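Local coordinates for CBS domain-containing protein (PDB 6XNU) that binds the second messenger c-di-AMP, probably through paired CBS motifs, and helps control (p)ppGpp and c-di-AMP homeostasis in Listeria monocytogenes, at residues 38-43 against 50-55; 61-66 against 72-77; 108-113 against 120-125. One frame throughout, in Å; residues are numbered along the deposited sequence.

Contact 1: 38-43 against 50-55; sequences AHVQLG and LLVLTK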
loop_
_atom_site.group_PDB
_atom_site.type_symbol
_atom_site.label_atom_id
_atom_site.label_comp_id
_atom_site.label_asym_id
_atom_site.label_seq_id
_atom_site.Cartn_x
_atom_site.Cartn_y
_atom_site.Cartn_z
ATOM N N ALA A 38 -6.059 -12.170 -1.656
ATOM C CA ALA A 38 -5.398 -12.870 -2.746
ATOM C C ALA A 38 -4.020 -13.342 -2.301
ATOM O O ALA A 38 -3.387 -12.748 -1.420
ATOM C CB ALA A 38 -5.276 -11.969 -3.971
ATOM N N HIS A 39 -3.570 -14.449 -2.896
ATOM C CA HIS A 39 -2.241 -14.971 -2.618
ATOM C C HIS A 39 -1.651 -15.546 -3.895
ATOM O O HIS A 39 -2.348 -15.756 -4.889
ATOM C CB HIS A 39 -2.258 -16.044 -1.510
ATOM C CG HIS A 39 -2.926 -17.327 -1.905
ATOM N ND1 HIS A 39 -4.231 -17.621 -1.571
ATOM C CD2 HIS A 39 -2.464 -18.404 -2.585
ATOM C CE1 HIS A 39 -4.545 -18.820 -2.032
ATOM N NE2 HIS A 39 -3.489 -19.318 -2.652
ATOM N N VAL A 40 -0.345 -15.799 -3.854
ATOM C CA VAL A 40 0.322 -16.596 -4.871
ATOM C C VAL A 40 0.948 -17.802 -4.177
ATOM O O VAL A 40 0.995 -17.886 -2.946
ATOM C CB VAL A 40 1.378 -15.789 -5.651
ATOM C CG1 VAL A 40 0.694 -14.776 -6.545
ATOM C CG2 VAL A 40 2.318 -15.092 -4.688
ATOM N N GLN A 41 1.424 -18.745 -4.986
ATOM C CA GLN A 41 1.988 -19.996 -4.498
ATOM C C GLN A 41 3.465 -20.080 -4.859
ATOM O O GLN A 41 3.887 -19.569 -5.901
ATOM C CB GLN A 41 1.267 -21.212 -5.105
ATOM C CG GLN A 41 -0.230 -21.271 -4.873
ATOM C CD GLN A 41 -0.910 -22.225 -5.836
ATOM O OE1 GLN A 41 -1.955 -22.801 -5.534
ATOM N NE2 GLN A 41 -0.311 -22.402 -7.011
ATOM N N LEU A 42 4.252 -20.742 -4.002
ATOM C CA LEU A 42 5.624 -21.067 -4.383
ATOM C C LEU A 42 5.636 -21.713 -5.762
ATOM O O LEU A 42 4.798 -22.566 -6.075
ATOM C CB LEU A 42 6.271 -22.013 -3.368
ATOM C CG LEU A 42 6.424 -21.527 -1.933
ATOM C CD1 LEU A 42 6.871 -22.668 -1.019
ATOM C CD2 LEU A 42 7.398 -20.360 -1.849
ATOM N N GLY A 43 6.586 -21.301 -6.589
ATOM C CA GLY A 43 6.687 -21.813 -7.936
ATOM C C GLY A 43 5.926 -21.023 -8.981
ATOM O O GLY A 43 6.194 -21.189 -10.177
ATOM N N LEU A 50 2.264 -10.626 -10.823
ATOM C CA LEU A 50 1.915 -9.254 -11.172
ATOM C C LEU A 50 0.435 -9.141 -11.515
ATOM O O LEU A 50 -0.230 -8.159 -11.154
ATOM C CB LEU A 50 2.786 -8.790 -12.344
ATOM C CG LEU A 50 3.398 -7.395 -12.327
ATOM C CD1 LEU A 50 4.030 -7.030 -10.980
ATOM C CD2 LEU A 50 4.431 -7.312 -13.456
ATOM N N LEU A 51 -0.097 -10.146 -12.208
ATOM C CA LEU A 51 -1.517 -10.159 -12.532
ATOM C C LEU A 51 -2.363 -10.220 -11.268
ATOM O O LEU A 51 -3.302 -9.437 -11.101
ATOM C CB LEU A 51 -1.823 -11.339 -13.449
ATOM C CG LEU A 51 -3.281 -11.658 -13.765
ATOM C CD1 LEU A 51 -3.890 -10.549 -14.606
ATOM C CD2 LEU A 51 -3.359 -12.998 -14.488
ATOM N N VAL A 52 -2.030 -11.140 -10.356
ATOM C CA VAL A 52 -2.793 -11.253 -9.114
ATOM C C VAL A 52 -2.739 -9.945 -8.337
ATOM O O VAL A 52 -3.762 -9.440 -7.856
ATOM C CB VAL A 52 -2.277 -12.431 -8.266
ATOM C CG1 VAL A 52 -2.973 -12.421 -6.904
ATOM C CG2 VAL A 52 -2.501 -13.741 -8.984
ATOM N N LEU A 53 -1.541 -9.380 -8.189
ATOM C CA LEU A 53 -1.400 -8.122 -7.460
ATOM C C LEU A 53 -2.232 -7.016 -8.090
ATOM O O LEU A 53 -2.851 -6.217 -7.386
ATOM C CB LEU A 53 0.064 -7.698 -7.424
ATOM C CG LEU A 53 0.915 -8.350 -6.338
ATOM C CD1 LEU A 53 2.364 -8.275 -6.781
ATOM C CD2 LEU A 53 0.716 -7.668 -4.986
ATOM N N THR A 54 -2.250 -6.952 -9.417
ATOM C CA THR A 54 -2.937 -5.851 -10.083
ATOM C C THR A 54 -4.445 -5.917 -9.872
ATOM O O THR A 54 -5.095 -4.883 -9.693
ATOM C CB THR A 54 -2.594 -5.863 -11.565
ATOM O OG1 THR A 54 -1.178 -5.691 -11.712
ATOM C CG2 THR A 54 -3.319 -4.731 -12.298
ATOM N N LYS A 55 -5.018 -7.123 -9.869
ATOM C CA LYS A 55 -6.467 -7.276 -9.785
ATOM C C LYS A 55 -7.004 -7.301 -8.360
ATOM O O LYS A 55 -8.191 -7.015 -8.161
ATOM C CB LYS A 55 -6.905 -8.562 -10.497
ATOM C CG LYS A 55 -6.771 -8.525 -12.013
ATOM C CD LYS A 55 -7.522 -7.338 -12.596
ATOM C CE LYS A 55 -8.149 -7.687 -13.938
ATOM N NZ LYS A 55 -8.936 -6.541 -14.470
#
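A38 and V52 mark the nearest approach of the two backbones, their CA atoms 7.1 Å apart, as the chain leading into the short strand 40-41 passes beside helix 46-56. No hydrogen bond joins the two segments, and the contact is made by small aliphatic groups fitted around one valine. V52 uses both its methyls. With CG1 anti to the backbone N (chi1 173°) and CG2 anti to the carbonyl carbon, the two methyls part, CG1 going to A38 and CG2 to V40. V52 CG1 meets A38 CB at 3.8 Å and lies 3.9 Å from H39 O, while V52 CG2 reaches V40 CG1 at 4.2 Å, those two side chains crossing at a slant. A38 and V40 both direct CB at the helix and H39, between them, directs its own away, so the polar imidazole stays off the apolar seam and H39 offers V52 just its carbonyl oxygen. Alanine suits the point of nearest approach, where its one methyl already meets V52, and the branched valines put a methyl from each side in touch. This is the first half of a beta-alpha-beta unit, in which strand 40-41 leads through helix 46-56 to strand 60-64, its parallel neighbour in the sheet, as expected of a CBS motif. V52 also rests on I61 of that neighbour, and V40 on V63. Within the helix, L50 O takes two bonds from opposite faces of its carbonyl plane, one from T54 N at 2.9 Å and one from T54 OG1 at 2.7 Å. A threonine hydroxyl is thereby satisfied inside its own helix, on a side where T54 packs against T80 of the second subunit. L50, directed away from the strand, touches I79 of helix 76-82 and F91 of the second subunit.

Contact 2: 61-66 against 72-77; sequences IPVLDF and GLISAA
I61 and I74 form the first of two hydrogen-bonded antiparallel pairs and are joined twice, I61 N to I74 O and I74 N to I61 O, each at 3.0 Å. The second pair, V63 with G72, is less even. The bond from V63 N to G72 O is short, 2.7 Å, although the donor stands 44° out of the carbonyl plane, whereas G72 N reaches V63 O at 3.3 Å, in plane and on a lone pair. Between them P62 and L73 make a non-hydrogen-bonded pair, a fitting place for proline, since no N-H is needed toward strand 70-75. CA-H...O contacts fill in here, from L73 CA to I61 O and from P62 CA to G72 O, both 3.4 Å. These are the arms of a beta hairpin, strands 60-64 and 70-75, which in a CBS motif supplies the central and an outer strand of the small sheet. Apolar packing falls mostly on the face bearing I61, V63 and I74. I74 CG2 touches both I61 CG1 at 3.7 Å and V63 CG2 at 3.8 Å, and the side chains of I61 and I74 run alongside each other in the same direction. G72 has no side chain to set against V63, whose CB comes to 3.7 Å from G72 O. V40 and V99 cover this face. S75 is the N-cap of helix 76-82, its OG accepting from M78 N.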
loop_
_atom_site.group_PDB
_atom_site.type_symbol
_atom_site.label_atom_id
_atom_site.label_comp_id
_atom_site.label_asym_id
_atom_site.label_seq_id
_atom_site.Cartn_x
_atom_site.Cartn_y
_atom_site.Cartn_z
ATOM N N ILE A 61 0.881 -9.084 -1.022
ATOM C CA ILE A 61 0.066 -10.287 -0.831
ATOM C C ILE A 61 0.915 -11.423 -0.287
ATOM O O ILE A 61 2.138 -11.454 -0.491
ATOM C CB ILE A 61 -0.641 -10.724 -2.127
ATOM C CG1 ILE A 61 0.367 -11.049 -3.237
ATOM C CG2 ILE A 61 -1.655 -9.670 -2.576
ATOM C CD1 ILE A 61 -0.268 -11.546 -4.543
ATOM N N PRO A 62 0.305 -12.377 0.400
ATOM C CA PRO A 62 1.065 -13.511 0.933
ATOM C C PRO A 62 1.449 -14.499 -0.153
ATOM O O PRO A 62 0.782 -14.635 -1.184
ATOM C CB PRO A 62 0.095 -14.142 1.939
ATOM C CG PRO A 62 -1.264 -13.681 1.509
ATOM C CD PRO A 62 -1.054 -12.294 0.963
ATOM N N VAL A 63 2.553 -15.195 0.100
ATOM C CA VAL A 63 2.992 -16.317 -0.717
ATOM C C VAL A 63 2.835 -17.571 0.130
ATOM O O VAL A 63 3.397 -17.652 1.226
ATOM C CB VAL A 63 4.445 -16.146 -1.186
ATOM C CG1 VAL A 63 4.839 -17.298 -2.071
ATOM C CG2 VAL A 63 4.626 -14.827 -1.923
ATOM N N LEU A 64 2.046 -18.523 -0.362
ATOM C CA LEU A 64 1.725 -19.754 0.346
ATOM C C LEU A 64 2.342 -20.950 -0.362
ATOM O O LEU A 64 2.726 -20.873 -1.531
ATOM C CB LEU A 64 0.209 -19.955 0.434
ATOM C CG LEU A 64 -0.602 -18.776 0.976
ATOM C CD1 LEU A 64 -2.067 -19.191 1.101
ATOM C CD2 LEU A 64 -0.029 -18.305 2.294
ATOM N N ASP A 65 2.417 -22.070 0.354
ATOM C CA ASP A 65 2.764 -23.326 -0.290
ATOM C C ASP A 65 1.489 -24.123 -0.585
ATOM O O ASP A 65 0.372 -23.645 -0.398
ATOM C CB ASP A 65 3.786 -24.100 0.558
ATOM C CG ASP A 65 3.256 -24.530 1.918
ATOM O OD1 ASP A 65 2.023 -24.620 2.126
ATOM O OD2 ASP A 65 4.103 -24.805 2.800
ATOM N N PHE A 66 1.643 -25.365 -1.053
ATOM C CA PHE A 66 0.462 -26.141 -1.420
ATOM C C PHE A 66 -0.351 -26.593 -0.207
ATOM O O PHE A 66 -1.491 -27.037 -0.377
ATOM C CB PHE A 66 0.880 -27.355 -2.261
ATOM C CG PHE A 66 1.487 -28.469 -1.449
ATOM C CD1 PHE A 66 2.660 -28.266 -0.728
ATOM C CD2 PHE A 66 0.877 -29.718 -1.393
ATOM C CE1 PHE A 66 3.218 -29.295 0.020
ATOM C CE2 PHE A 66 1.426 -30.746 -0.643
ATOM C CZ PHE A 66 2.598 -30.533 0.064
ATOM N N GLY A 72 5.963 -16.114 2.606
ATOM C CA GLY A 72 6.551 -14.837 2.251
ATOM C C GLY A 72 5.487 -13.830 1.882
ATOM O O GLY A 72 4.288 -14.125 1.881
ATOM N N LEU A 73 5.959 -12.624 1.585
ATOM C CA LEU A 73 5.136 -11.503 1.149
ATOM C C LEU A 73 5.757 -10.953 -0.119
ATOM O O LEU A 73 6.985 -10.901 -0.237
ATOM C CB LEU A 73 5.062 -10.407 2.215
ATOM C CG LEU A 73 4.421 -10.765 3.560
ATOM C CD1 LEU A 73 4.642 -9.648 4.563
ATOM C CD2 LEU A 73 2.939 -11.036 3.357
ATOM N N ILE A 74 4.916 -10.568 -1.079
ATOM C CA ILE A 74 5.416 -10.085 -2.358
ATOM C C ILE A 74 4.619 -8.865 -2.805
ATOM O O ILE A 74 3.415 -8.749 -2.554
ATOM C CB ILE A 74 5.402 -11.203 -3.433
ATOM C CG1 ILE A 74 6.225 -10.806 -4.662
ATOM C CG2 ILE A 74 3.974 -11.579 -3.821
ATOM C CD1 ILE A 74 6.413 -11.964 -5.646
ATOM N N SER A 75 5.317 -7.944 -3.466
ATOM C CA SER A 75 4.728 -6.716 -3.980
ATOM C C SER A 75 5.218 -6.470 -5.399
ATOM O O SER A 75 6.191 -7.067 -5.860
ATOM C CB SER A 75 5.100 -5.514 -3.118
ATOM O OG SER A 75 6.481 -5.225 -3.270
ATOM N N ALA A 76 4.545 -5.544 -6.084
ATOM C CA ALA A 76 4.993 -5.149 -7.414
ATOM C C ALA A 76 6.388 -4.537 -7.386
ATOM O O ALA A 76 7.164 -4.733 -8.332
ATOM C CB ALA A 76 4.003 -4.164 -8.036
ATOM N N ALA A 77 6.735 -3.804 -6.322
ATOM C CA ALA A 77 8.059 -3.192 -6.268
ATOM C C ALA A 77 9.146 -4.253 -6.165
ATOM O O ALA A 77 10.201 -4.130 -6.792
ATOM C CB ALA A 77 8.154 -2.219 -5.097
#

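Contact 3: 108-113 against 120-125; sequences PVIKDF and VHLLVD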
loop_
_atom_site.group_PDB
_atom_site.type_symbol
_atom_site.label_atom_id
_atom_site.label_comp_id
_atom_site.label_asym_id
_atom_site.label_seq_id
_atom_site.Cartn_x
_atom_site.Cartn_y
_atom_site.Cartn_z
ATOM N N PRO A 108 6.620 -10.296 10.336
ATOM C CA PRO A 108 5.986 -10.717 11.590
ATOM C C PRO A 108 4.704 -11.485 11.315
ATOM O O PRO A 108 4.101 -11.385 10.245
ATOM C CB PRO A 108 5.693 -9.389 12.290
ATOM C CG PRO A 108 5.421 -8.449 11.156
ATOM C CD PRO A 108 6.306 -8.894 10.006
ATOM N N VAL A 109 4.292 -12.276 12.309
ATOM C CA VAL A 109 3.009 -12.962 12.251
ATOM C C VAL A 109 2.310 -12.843 13.595
ATOM O O VAL A 109 2.926 -12.558 14.623
ATOM C CB VAL A 109 3.130 -14.451 11.850
ATOM C CG1 VAL A 109 3.748 -14.600 10.459
ATOM C CG2 VAL A 109 3.941 -15.222 12.889
ATOM N N ILE A 110 0.998 -13.066 13.558
ATOM C CA ILE A 110 0.131 -13.126 14.729
ATOM C C ILE A 110 -0.357 -14.562 14.851
ATOM O O ILE A 110 -0.846 -15.140 13.874
ATOM C CB ILE A 110 -1.060 -12.155 14.588
ATOM C CG1 ILE A 110 -0.589 -10.699 14.629
ATOM C CG2 ILE A 110 -2.119 -12.421 15.641
ATOM C CD1 ILE A 110 -1.572 -9.715 13.975
ATOM N N LYS A 111 -0.196 -15.158 16.030
ATOM C CA LYS A 111 -0.647 -16.527 16.223
ATOM C C LYS A 111 -1.837 -16.631 17.164
ATOM O O LYS A 111 -2.419 -17.716 17.288
ATOM C CB LYS A 111 0.509 -17.399 16.739
ATOM C CG LYS A 111 1.689 -17.472 15.779
ATOM C CD LYS A 111 2.208 -18.889 15.652
ATOM C CE LYS A 111 3.713 -18.914 15.447
ATOM N NZ LYS A 111 4.241 -20.304 15.474
ATOM N N ASP A 112 -2.216 -15.536 17.810
ATOM C CA ASP A 112 -3.325 -15.491 18.750
ATOM C C ASP A 112 -3.647 -14.031 19.008
ATOM O O ASP A 112 -2.845 -13.139 18.707
ATOM C CB ASP A 112 -2.986 -16.196 20.067
ATOM C CG ASP A 112 -1.820 -15.546 20.781
ATOM O OD1 ASP A 112 -2.037 -14.536 21.482
ATOM O OD2 ASP A 112 -0.678 -16.037 20.624
ATOM N N PHE A 113 -4.824 -13.799 19.576
ATOM C CA PHE A 113 -5.269 -12.458 19.926
ATOM C C PHE A 113 -5.253 -12.227 21.433
ATOM O O PHE A 113 -6.012 -11.406 21.951
ATOM C CB PHE A 113 -6.656 -12.202 19.348
ATOM C CG PHE A 113 -6.647 -12.043 17.856
ATOM C CD1 PHE A 113 -6.844 -13.136 17.030
ATOM C CD2 PHE A 113 -6.399 -10.805 17.283
ATOM C CE1 PHE A 113 -6.818 -12.990 15.648
ATOM C CE2 PHE A 113 -6.366 -10.655 15.904
ATOM C CZ PHE A 113 -6.578 -11.747 15.091
ATOM N N VAL A 120 -0.886 -4.093 18.255
ATOM C CA VAL A 120 -0.816 -2.661 17.975
ATOM C C VAL A 120 0.625 -2.238 17.713
ATOM O O VAL A 120 0.898 -1.418 16.829
ATOM C CB VAL A 120 -1.447 -1.867 19.133
ATOM C CG1 VAL A 120 -1.281 -0.375 18.903
ATOM C CG2 VAL A 120 -2.917 -2.229 19.269
ATOM N N HIS A 121 1.570 -2.807 18.466
ATOM C CA HIS A 121 2.981 -2.499 18.265
ATOM C C HIS A 121 3.455 -2.901 16.869
ATOM O O HIS A 121 4.205 -2.160 16.221
ATOM C CB HIS A 121 3.811 -3.205 19.338
ATOM C CG HIS A 121 5.288 -3.027 19.179
ATOM N ND1 HIS A 121 5.935 -1.853 19.502
ATOM C CD2 HIS A 121 6.247 -3.875 18.735
ATOM C CE1 HIS A 121 7.227 -1.985 19.263
ATOM N NE2 HIS A 121 7.443 -3.203 18.798
ATOM N N LEU A 122 3.049 -4.083 16.397
ATOM C CA LEU A 122 3.444 -4.512 15.055
ATOM C C LEU A 122 2.862 -3.590 13.989
ATOM O O LEU A 122 3.514 -3.306 12.974
ATOM C CB LEU A 122 2.999 -5.951 14.815
ATOM C CG LEU A 122 3.746 -7.005 15.630
ATOM C CD1 LEU A 122 3.138 -8.370 15.399
ATOM C CD2 LEU A 122 5.222 -7.000 15.269
ATOM N N LEU A 123 1.637 -3.110 14.206
ATOM C CA LEU A 123 0.974 -2.277 13.214
ATOM C C LEU A 123 1.612 -0.900 13.085
ATOM O O LEU A 123 1.265 -0.164 12.157
ATOM C CB LEU A 123 -0.520 -2.157 13.549
ATOM C CG LEU A 123 -1.298 -3.466 13.348
ATOM C CD1 LEU A 123 -2.702 -3.385 13.945
ATOM C CD2 LEU A 123 -1.349 -3.846 11.872
ATOM N N VAL A 124 2.546 -0.548 13.973
ATOM C CA VAL A 124 3.274 0.710 13.824
ATOM C C VAL A 124 4.106 0.702 12.547
ATOM O O VAL A 124 4.055 1.639 11.743
ATOM C CB VAL A 124 4.146 0.970 15.062
ATOM C CG1 VAL A 124 5.083 2.141 14.814
ATOM C CG2 VAL A 124 3.259 1.238 16.263
ATOM N N ASP A 125 4.890 -0.351 12.334
ATOM C CA ASP A 125 5.751 -0.403 11.163
ATOM C C ASP A 125 5.233 -1.362 10.102
ATOM O O ASP A 125 5.926 -1.610 9.108
ATOM C CB ASP A 125 7.177 -0.768 11.573
ATOM C CG ASP A 125 7.880 0.372 12.290
ATOM O OD1 ASP A 125 7.763 1.533 11.842
ATOM O OD2 ASP A 125 8.543 0.108 13.313
#
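P108 and L122 carry the apolar packing between the chain entering strand 109-110 and helix 116-125. L122 CD2 comes to 3.8 Å from P108 CB, and L122 CD1 lies 4.2 Å from the same carbon, so both methyls of the leucine fork bear on one atom of the proline ring. Proline suits this spot as a compact apolar ring whose CB faces the leucine methyls. The fork gets there because CG is anti to the carbonyl carbon (chi1 -69°) and the chain then runs out extended, a reach that suits leucine where the backbones stay apart. I110 joins more loosely, its CG1 4.5 Å from L122 CD1. V109 directs its side chain away and presents its carbonyl instead, with V109 O 4.3 Å from L122 CD1. The pieces belong to the beta-alpha-beta unit of strand 109-110, helix 116-125 and strand 128-132, within the CBS domain. V129 of the last strand lies under both I110 and L122, closing the apolar layer between sheet and helix. No hydrogen bond crosses between the segments; V109 O accepts from R118 NH1, while L123 O and V124 O accept from R144. The helix also meets the second subunit: D125 OD1 forms a salt bridge with R145 NH2 of that chain and V120 packs on its V151.

Overall arrangement
Along the chain the contacts follow in series, each closing before the next opens. Contacts 1 and 2, with centres 7 Å apart, share a sheet: strand 40-41 runs parallel to strand 60-64, and backbone bonds between V40 and L64 and between L42 and L64 stitch them together. Contact 3 belongs to the other, four-stranded sheet, its centre 18 Å from that of contact 2 and 23 Å from that of contact 1; contacts 1 and 3 lie on opposite sides of the chain's centre. Contacts 1 and 3 play corresponding parts in two beta-alpha-beta units, consistent with a pair of CBS motifs. All three segment pairs reach the second subunit, so both halves of the chain contribute to the dimer.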